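Local coordinates for dihydroorotase (Saccharomyces cerevisiae, PDB 6L0B), which catalyses the zinc-dependent interconversion of N-carbamoyl-L-aspartate and (S)-dihydroorotate, the third step of de novo pyrimidine biosynthesis, at residues Ala38-Asn43 with Phe70-Tyr75; Phe255-Ala260 with Tyr278-Ala283; Val17-Met22 with Pro42-Pro47. One frame throughout, in Å; residues are numbered along the deposited sequence.

Interaction 1. Residues Ala38-Asn43 with Phe70-Tyr75; sequences AYIMPN and FLMSFY. With URF (5-fluorouracil), chain G.
Neighbouring parallel strands of the barrel, 37-40 and 69-71, pair here, with Ala38 beside Phe70 and Tyr39 beside Leu71. Leu71 N donates to Ala38 O at 3.0 Å, and Leu71 O accepts from Ile40 N at 2.6 Å in a nearly straight bond (N-H...O 173°). Past the end of strand 69-71, a side chain takes over the pairing: Ser73 OG gives its hydrogen to Ile40 O (2.9 Å) in the carbonyl plane, on a lone pair.

The two strands are joined through helix 51-64 as a beta-alpha-beta crossover, part of the TIM-barrel architecture of the metallo-dependent hydrolases. On the helix side, Ile40 CG1 touches Phe70 CD1 (3.6 Å) and Met72 SD. Bends in the Met72 chain (chi2 -59°, chi3 -81°) fold SD back to Ile40, and the side chain also meets Val54 and Tyr57 of that helix. On the other face the Tyr39 ring takes Leu71 CB at its edge, 3.7 Å from CD1.

Past the strands, Pro42 CB lies against Tyr75 CB at 3.6 Å, while the edge of the Tyr75 ring meets Asn43 CA. Asn43 then turns toward the active site, where ND2 donates to O4 of 5-fluorouracil (2.8 Å) and OD1 is hydrogen-bonded to ND1 of the zinc ligand His16.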
# COMPACT_ATOMS: atom_id res chain seq x y z
N ALA A 38 17.96 24.90 -4.23
CA ALA A 38 17.00 24.06 -3.53
C ALA A 38 15.91 24.93 -2.94
O ALA A 38 16.21 25.86 -2.18
CB ALA A 38 17.68 23.28 -2.41
N TYR A 39 14.65 24.57 -3.21
CA TYR A 39 13.50 25.24 -2.60
C TYR A 39 13.13 24.52 -1.30
O TYR A 39 12.72 23.36 -1.33
CB TYR A 39 12.32 25.22 -3.59
CG TYR A 39 11.10 25.93 -3.10
CD1 TYR A 39 11.07 27.32 -3.03
CD2 TYR A 39 9.95 25.23 -2.73
CE1 TYR A 39 9.94 27.99 -2.59
CE2 TYR A 39 8.81 25.90 -2.30
CZ TYR A 39 8.81 27.28 -2.23
OH TYR A 39 7.68 27.97 -1.81
N ILE A 40 13.26 25.22 -0.16
CA ILE A 40 13.10 24.58 1.15
C ILE A 40 11.64 24.64 1.60
O ILE A 40 10.98 25.67 1.45
CB ILE A 40 14.04 25.22 2.20
CG1 ILE A 40 15.47 25.24 1.68
CG2 ILE A 40 14.01 24.43 3.53
CD1 ILE A 40 15.99 23.88 1.32
N MET A 41 11.14 23.52 2.12
CA MET A 41 9.73 23.38 2.49
C MET A 41 9.49 23.72 3.96
O MET A 41 10.42 23.68 4.78
CB MET A 41 9.25 21.97 2.17
CG MET A 41 8.93 21.75 0.68
SD MET A 41 7.72 22.90 -0.04
CE MET A 41 7.73 22.34 -1.77
N PRO A 42 8.27 24.14 4.33
CA PRO A 42 8.04 24.73 5.67
C PRO A 42 7.43 23.82 6.74
O PRO A 42 7.12 24.32 7.82
CB PRO A 42 7.05 25.84 5.33
CG PRO A 42 6.16 25.21 4.23
CD PRO A 42 7.05 24.20 3.50
N ASN A 43 7.24 22.52 6.48
CA ASN A 43 6.48 21.66 7.39
C ASN A 43 7.35 21.14 8.54
O ASN A 43 7.58 19.94 8.72
CB ASN A 43 5.84 20.52 6.60
CG ASN A 43 6.88 19.57 6.04
OD1 ASN A 43 8.04 19.97 5.87
ND2 ASN A 43 6.49 18.33 5.79
N PHE A 70 19.48 28.92 -1.42
CA PHE A 70 18.30 28.49 -0.67
C PHE A 70 17.12 29.40 -0.96
O PHE A 70 17.16 30.60 -0.66
CB PHE A 70 18.59 28.46 0.82
CG PHE A 70 19.43 27.31 1.24
CD1 PHE A 70 18.97 26.01 1.08
CD2 PHE A 70 20.69 27.51 1.79
CE1 PHE A 70 19.74 24.94 1.46
CE2 PHE A 70 21.47 26.44 2.18
CZ PHE A 70 21.00 25.15 2.02
N LEU A 71 16.08 28.83 -1.56
CA LEU A 71 14.79 29.49 -1.70
C LEU A 71 13.86 28.98 -0.61
O LEU A 71 13.68 27.76 -0.45
CB LEU A 71 14.21 29.24 -3.09
CG LEU A 71 15.18 29.38 -4.28
CD1 LEU A 71 14.42 29.26 -5.59
CD2 LEU A 71 15.97 30.69 -4.24
N MET A 72 13.31 29.90 0.17
CA MET A 72 12.51 29.54 1.32
C MET A 72 11.02 29.73 1.00
O MET A 72 10.64 30.33 -0.02
CB MET A 72 12.94 30.33 2.56
CG MET A 72 14.44 30.24 2.89
SD MET A 72 15.22 28.64 3.24
CE MET A 72 14.78 28.38 4.94
N SER A 73 10.19 29.21 1.90
CA SER A 73 8.74 29.17 1.73
C SER A 73 8.06 29.32 3.08
O SER A 73 8.65 29.05 4.13
CB SER A 73 8.28 27.85 1.09
OG SER A 73 8.31 26.74 1.98
N PHE A 74 6.80 29.73 3.02
CA PHE A 74 5.89 29.78 4.16
C PHE A 74 4.96 28.57 4.14
O PHE A 74 4.66 28.00 3.09
CB PHE A 74 5.05 31.06 4.15
CG PHE A 74 5.69 32.22 4.83
CD1 PHE A 74 6.69 32.02 5.77
CD2 PHE A 74 5.29 33.52 4.55
CE1 PHE A 74 7.28 33.10 6.41
CE2 PHE A 74 5.87 34.60 5.18
CZ PHE A 74 6.87 34.40 6.12
N TYR A 75 4.45 28.22 5.31
CA TYR A 75 3.48 27.15 5.44
C TYR A 75 2.09 27.78 5.42
O TYR A 75 1.80 28.66 6.24
CB TYR A 75 3.74 26.39 6.74
CG TYR A 75 2.91 25.14 7.04
CD1 TYR A 75 1.55 25.22 7.34
CD2 TYR A 75 3.54 23.90 7.14
CE1 TYR A 75 0.82 24.09 7.67
CE2 TYR A 75 2.83 22.77 7.48
CZ TYR A 75 1.47 22.86 7.74
OH TYR A 75 0.79 21.70 8.07
N1 URF G . 5.68 13.54 2.44
C2 URF G . 5.62 15.00 2.16
N3 URF G . 6.37 15.89 3.09
C4 URF G . 7.12 15.34 4.21
C5 URF G . 7.16 13.90 4.48
C6 URF G . 6.43 13.04 3.58
O2 URF G . 4.99 15.43 1.23
O4 URF G . 7.75 15.99 4.97
F5 URF G . 7.88 13.49 5.59

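Interaction 2. Residues Phe255-Ala260 with Tyr278-Ala283; sequences FGSDSA and YSQSFA. With ZN (zinc ion), chain E; URF (5-fluorouracil), chain G.
Ser259 meets Ser279 and Gln280 because its hydroxyl swings fully opposite the main-chain nitrogen (chi1 180°), carrying OG out of its own loop and into the turn formed by the second segment. There OG accepts two consecutive main-chain N-H groups, Ser279 N at 2.8 Å and Gln280 N at 2.7 Å, both through bent bonds. Ser257 takes a different rotamer (chi1 82°), which holds its OG over its own backbone to receive Ser259 N at 2.7 Å. This ST turn ties the backbone N of Ser259, the residue whose hydroxyl makes the bridge, to Ser257, and Ser257 CB rests against Ser279 OG alongside it. With an alanine in place of Ser259, the two N-H groups would probably lose their common acceptor and the 278-281 turn would be freer to shift against the loop.

The first segment is the loop that follows barrel strand 253-255, at the catalytic end of the TIM barrel. From it Asp258 points away from the second segment and binds a zinc ion through OD1 (2.3 Å), which His14 and His16 also ligate. Ala260 CB approaches C5 of 5-fluorouracil at 3.5 Å.

On the side away from the metal, the second segment leads through a short 3-10 turn into helix 283-293. Tyr278 lays its ring under Gln280 N, which sits above the ring centre, and its OH shares a hydrogen bond with Ser281 OG. Gln280 NE2 donates to Asp12 OD2. Farther back, Ala283 CB touches the edge of the Phe255 ring, 4.2 Å from CZ.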
# COMPACT_ATOMS: atom_id res chain seq x y z
N PHE A 255 12.08 19.32 -12.17
CA PHE A 255 12.47 18.45 -11.07
C PHE A 255 12.20 19.08 -9.71
O PHE A 255 12.54 20.25 -9.47
CB PHE A 255 13.95 18.12 -11.18
CG PHE A 255 14.44 17.25 -10.08
CD1 PHE A 255 13.79 16.06 -9.77
CD2 PHE A 255 15.58 17.60 -9.35
CE1 PHE A 255 14.25 15.24 -8.77
CE2 PHE A 255 16.04 16.79 -8.35
CZ PHE A 255 15.38 15.60 -8.07
N GLY A 256 11.59 18.29 -8.82
CA GLY A 256 11.42 18.59 -7.42
C GLY A 256 11.43 17.28 -6.64
O GLY A 256 10.46 16.52 -6.71
N SER A 257 12.50 16.99 -5.91
CA SER A 257 12.69 15.63 -5.42
C SER A 257 11.68 15.22 -4.34
O SER A 257 11.34 14.04 -4.25
CB SER A 257 14.09 15.47 -4.83
OG SER A 257 14.11 15.97 -3.50
N ASP A 258 11.20 16.16 -3.53
CA ASP A 258 10.52 15.82 -2.28
C ASP A 258 11.31 14.77 -1.50
O ASP A 258 10.77 13.80 -0.97
CB ASP A 258 9.08 15.36 -2.52
CG ASP A 258 8.30 15.12 -1.22
OD1 ASP A 258 8.66 15.67 -0.16
OD2 ASP A 258 7.30 14.38 -1.27
N SER A 259 12.62 14.95 -1.46
CA SER A 259 13.38 14.11 -0.56
C SER A 259 12.91 14.45 0.86
O SER A 259 13.03 15.60 1.28
CB SER A 259 14.88 14.33 -0.77
OG SER A 259 15.66 13.52 0.09
N ALA A 260 12.32 13.47 1.55
CA ALA A 260 11.71 13.65 2.87
C ALA A 260 12.34 12.67 3.86
O ALA A 260 11.86 11.54 4.03
CB ALA A 260 10.20 13.46 2.81
N TYR A 278 13.67 9.36 1.03
CA TYR A 278 14.87 10.19 1.06
C TYR A 278 15.72 9.91 -0.17
O TYR A 278 16.27 8.80 -0.31
CB TYR A 278 15.70 9.94 2.31
CG TYR A 278 16.99 10.70 2.29
CD1 TYR A 278 17.01 12.07 2.47
CD2 TYR A 278 18.19 10.04 2.05
CE1 TYR A 278 18.19 12.77 2.43
CE2 TYR A 278 19.38 10.73 2.02
CZ TYR A 278 19.38 12.10 2.21
OH TYR A 278 20.56 12.79 2.18
N SER A 279 15.88 10.93 -1.01
CA SER A 279 16.61 10.81 -2.27
C SER A 279 17.65 11.90 -2.47
O SER A 279 18.28 11.92 -3.53
CB SER A 279 15.63 10.81 -3.44
OG SER A 279 14.87 12.01 -3.42
N GLN A 280 17.75 12.82 -1.52
CA GLN A 280 18.68 13.96 -1.69
C GLN A 280 20.09 13.48 -2.08
O GLN A 280 20.54 13.82 -3.15
CB GLN A 280 18.74 14.80 -0.41
CG GLN A 280 19.10 16.26 -0.65
CD GLN A 280 18.01 17.00 -1.39
OE1 GLN A 280 16.96 17.32 -0.83
NE2 GLN A 280 18.24 17.27 -2.66
N SER A 281 20.67 12.58 -1.36
CA SER A 281 22.07 12.25 -1.49
C SER A 281 22.47 11.86 -2.91
O SER A 281 23.66 11.90 -3.23
CB SER A 281 22.39 11.11 -0.54
OG SER A 281 22.41 11.62 0.77
N PHE A 282 21.53 11.48 -3.77
CA PHE A 282 21.83 11.05 -5.12
C PHE A 282 20.81 11.60 -6.10
O PHE A 282 20.43 10.94 -7.08
CB PHE A 282 21.86 9.53 -5.22
CG PHE A 282 22.91 8.91 -4.41
CD1 PHE A 282 22.72 8.67 -3.05
CD2 PHE A 282 24.11 8.53 -4.99
CE1 PHE A 282 23.70 8.08 -2.29
CE2 PHE A 282 25.10 7.94 -4.23
CZ PHE A 282 24.89 7.71 -2.88
N ALA A 283 20.35 12.82 -5.84
CA ALA A 283 19.20 13.37 -6.55
C ALA A 283 19.41 13.34 -8.06
O ALA A 283 18.61 12.75 -8.80
CB ALA A 283 18.92 14.79 -6.04
ZN ZN E . 7.11 17.37 0.30
N1 URF G . 5.68 13.54 2.44
C2 URF G . 5.62 15.00 2.16
N3 URF G . 6.37 15.89 3.09
C4 URF G . 7.12 15.34 4.21
C5 URF G . 7.16 13.90 4.48
C6 URF G . 6.43 13.04 3.58
O2 URF G . 4.99 15.43 1.23
O4 URF G . 7.75 15.99 4.97
F5 URF G . 7.88 13.49 5.59

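Interaction 3. Residues Val17-Met22 with Pro42-Pro47; sequences VREGAM and PNLQPP. With URF (5-fluorouracil), chain G.
Arg18 and Asn43 face each other across O4 of 5-fluorouracil, and the polar part of the contact runs through that ligand atom. Arg18 NH1 donates to O4 at 2.7 Å along an almost straight line (177°), with the oxygen lying at the edge of the guanidinium and near its plane. The amide of Asn43 reaches the same oxygen from the other segment, so that NH1 and Asn43 ND2 stand 4.0 Å apart as two donors to one acceptor. A bend at chi2 (-69°) brings the end of the Arg18 chain back toward the pocket although its CB points away, and NE bonds the carbonyl of Pro261, which, with the NH1 bond, probably limits rotation of the guanidinium.

Van der Waals contact is made by Glu19 and Leu44, whose side chains cross at a slant. Leu44 CD2 meets both CG and CD of Glu19 at 3.4 Å, so the leucine methyl touches the outer part of the acid's chain, up to the carboxylate carbon. Leu44 also packs on Tyr57 and Arg53 of helix 51-64, and Arg53 makes a long, weak ion pair with Glu19.

Within the 42-47 loop, Asn43 is the centre of an inverse gamma turn, closed by a weak bond from Leu44 N to Pro42 O.

With no hydrogen bond running directly from one segment to the other, the polar link between the two segments runs through the ligand: a cationic and a neutral donor converge on its O4 and would probably polarise that carbonyl.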
# COMPACT_ATOMS: atom_id res chain seq x y z
N VAL A 17 14.51 19.38 4.76
CA VAL A 17 15.78 19.19 5.47
C VAL A 17 15.62 19.15 6.98
O VAL A 17 16.63 19.03 7.68
CB VAL A 17 16.86 20.23 5.09
CG1 VAL A 17 17.20 20.19 3.60
CG2 VAL A 17 16.44 21.62 5.55
N ARG A 18 14.41 19.31 7.50
CA ARG A 18 14.13 19.16 8.93
C ARG A 18 14.95 20.18 9.73
O ARG A 18 15.26 21.27 9.25
CB ARG A 18 14.34 17.71 9.38
CG ARG A 18 13.85 16.62 8.41
CD ARG A 18 12.32 16.53 8.29
NE ARG A 18 11.86 15.36 7.52
CZ ARG A 18 10.75 15.28 6.76
NH1 ARG A 18 9.90 16.31 6.59
NH2 ARG A 18 10.50 14.14 6.13
N GLU A 19 15.22 19.84 10.99
CA GLU A 19 15.99 20.67 11.91
C GLU A 19 17.02 19.80 12.63
O GLU A 19 17.23 18.65 12.26
CB GLU A 19 15.06 21.36 12.90
CG GLU A 19 14.30 22.53 12.30
CD GLU A 19 13.38 23.22 13.30
OE1 GLU A 19 12.37 22.59 13.72
OE2 GLU A 19 13.67 24.38 13.68
N GLY A 20 17.71 20.38 13.61
CA GLY A 20 18.51 19.61 14.55
C GLY A 20 19.53 18.73 13.87
O GLY A 20 20.05 19.05 12.80
N ALA A 21 19.77 17.56 14.48
CA ALA A 21 20.79 16.65 13.97
C ALA A 21 20.47 16.16 12.57
O ALA A 21 21.38 15.93 11.77
CB ALA A 21 20.96 15.46 14.91
N MET A 22 19.17 15.99 12.25
CA MET A 22 18.79 15.57 10.91
C MET A 22 19.25 16.60 9.88
O MET A 22 19.90 16.26 8.88
CB MET A 22 17.27 15.38 10.84
CG MET A 22 16.76 14.84 9.50
SD MET A 22 17.44 13.20 9.08
CE MET A 22 16.60 12.12 10.24
N PRO A 42 8.27 24.14 4.33
CA PRO A 42 8.04 24.73 5.67
C PRO A 42 7.43 23.82 6.74
O PRO A 42 7.12 24.32 7.82
CB PRO A 42 7.05 25.84 5.33
CG PRO A 42 6.16 25.21 4.23
CD PRO A 42 7.05 24.20 3.50
N ASN A 43 7.24 22.52 6.48
CA ASN A 43 6.48 21.66 7.39
C ASN A 43 7.35 21.14 8.54
O ASN A 43 7.58 19.94 8.72
CB ASN A 43 5.84 20.52 6.60
CG ASN A 43 6.88 19.57 6.04
OD1 ASN A 43 8.04 19.97 5.87
ND2 ASN A 43 6.49 18.33 5.79
N LEU A 44 7.91 22.09 9.29
CA LEU A 44 8.59 21.77 10.53
C LEU A 44 7.56 21.79 11.66
O LEU A 44 6.38 22.09 11.44
CB LEU A 44 9.74 22.76 10.80
CG LEU A 44 11.07 22.73 10.04
CD1 LEU A 44 10.86 22.67 8.57
CD2 LEU A 44 11.86 23.99 10.38
N GLN A 45 8.01 21.60 12.90
CA GLN A 45 7.14 21.62 14.07
C GLN A 45 7.65 22.68 15.03
O GLN A 45 8.67 22.46 15.71
CB GLN A 45 7.11 20.26 14.78
CG GLN A 45 6.35 19.14 14.11
CD GLN A 45 6.28 17.91 15.00
OE1 GLN A 45 6.82 17.90 16.11
NE2 GLN A 45 5.60 16.87 14.54
N PRO A 46 6.96 23.83 15.17
CA PRO A 46 5.72 24.21 14.48
C PRO A 46 5.96 24.63 13.05
O PRO A 46 7.10 24.89 12.70
CB PRO A 46 5.20 25.40 15.32
CG PRO A 46 6.05 25.44 16.52
CD PRO A 46 7.35 24.85 16.15
N PRO A 47 4.92 24.75 12.24
CA PRO A 47 5.13 25.16 10.84
C PRO A 47 5.76 26.55 10.75
O PRO A 47 5.56 27.41 11.60
CB PRO A 47 3.72 25.15 10.26
CG PRO A 47 2.81 25.21 11.45
CD PRO A 47 3.51 24.48 12.53
N1 URF G . 5.68 13.54 2.44
C2 URF G . 5.62 15.00 2.16
N3 URF G . 6.37 15.89 3.09
C4 URF G . 7.12 15.34 4.21
C5 URF G . 7.16 13.90 4.48
C6 URF G . 6.43 13.04 3.58
O2 URF G . 4.99 15.43 1.23
O4 URF G . 7.75 15.99 4.97
F5 URF G . 7.88 13.49 5.59

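In the fold
The three contacts border one active site at the mouth of the barrel, and each touches the 5-fluorouracil. Interaction 3 opens first, at residue 17, and its second segment begins where the first segment of interaction 1 ends; interaction 2 follows both, after strand 253-255 in another arc of the same barrel. Interactions 1 and 3 have centres about 11 Å apart; they share Pro42 and Asn43, where strand 37-40 gives way to the loop that reaches the ligand, and Tyr75 packs on Pro47 between them. The centre of interaction 2 lies about 14 Å from that of interaction 1 and 16 Å from that of interaction 3, which it meets where Ala260 packs on Arg18. Loops from two arcs of the barrel thus converge on the zinc site.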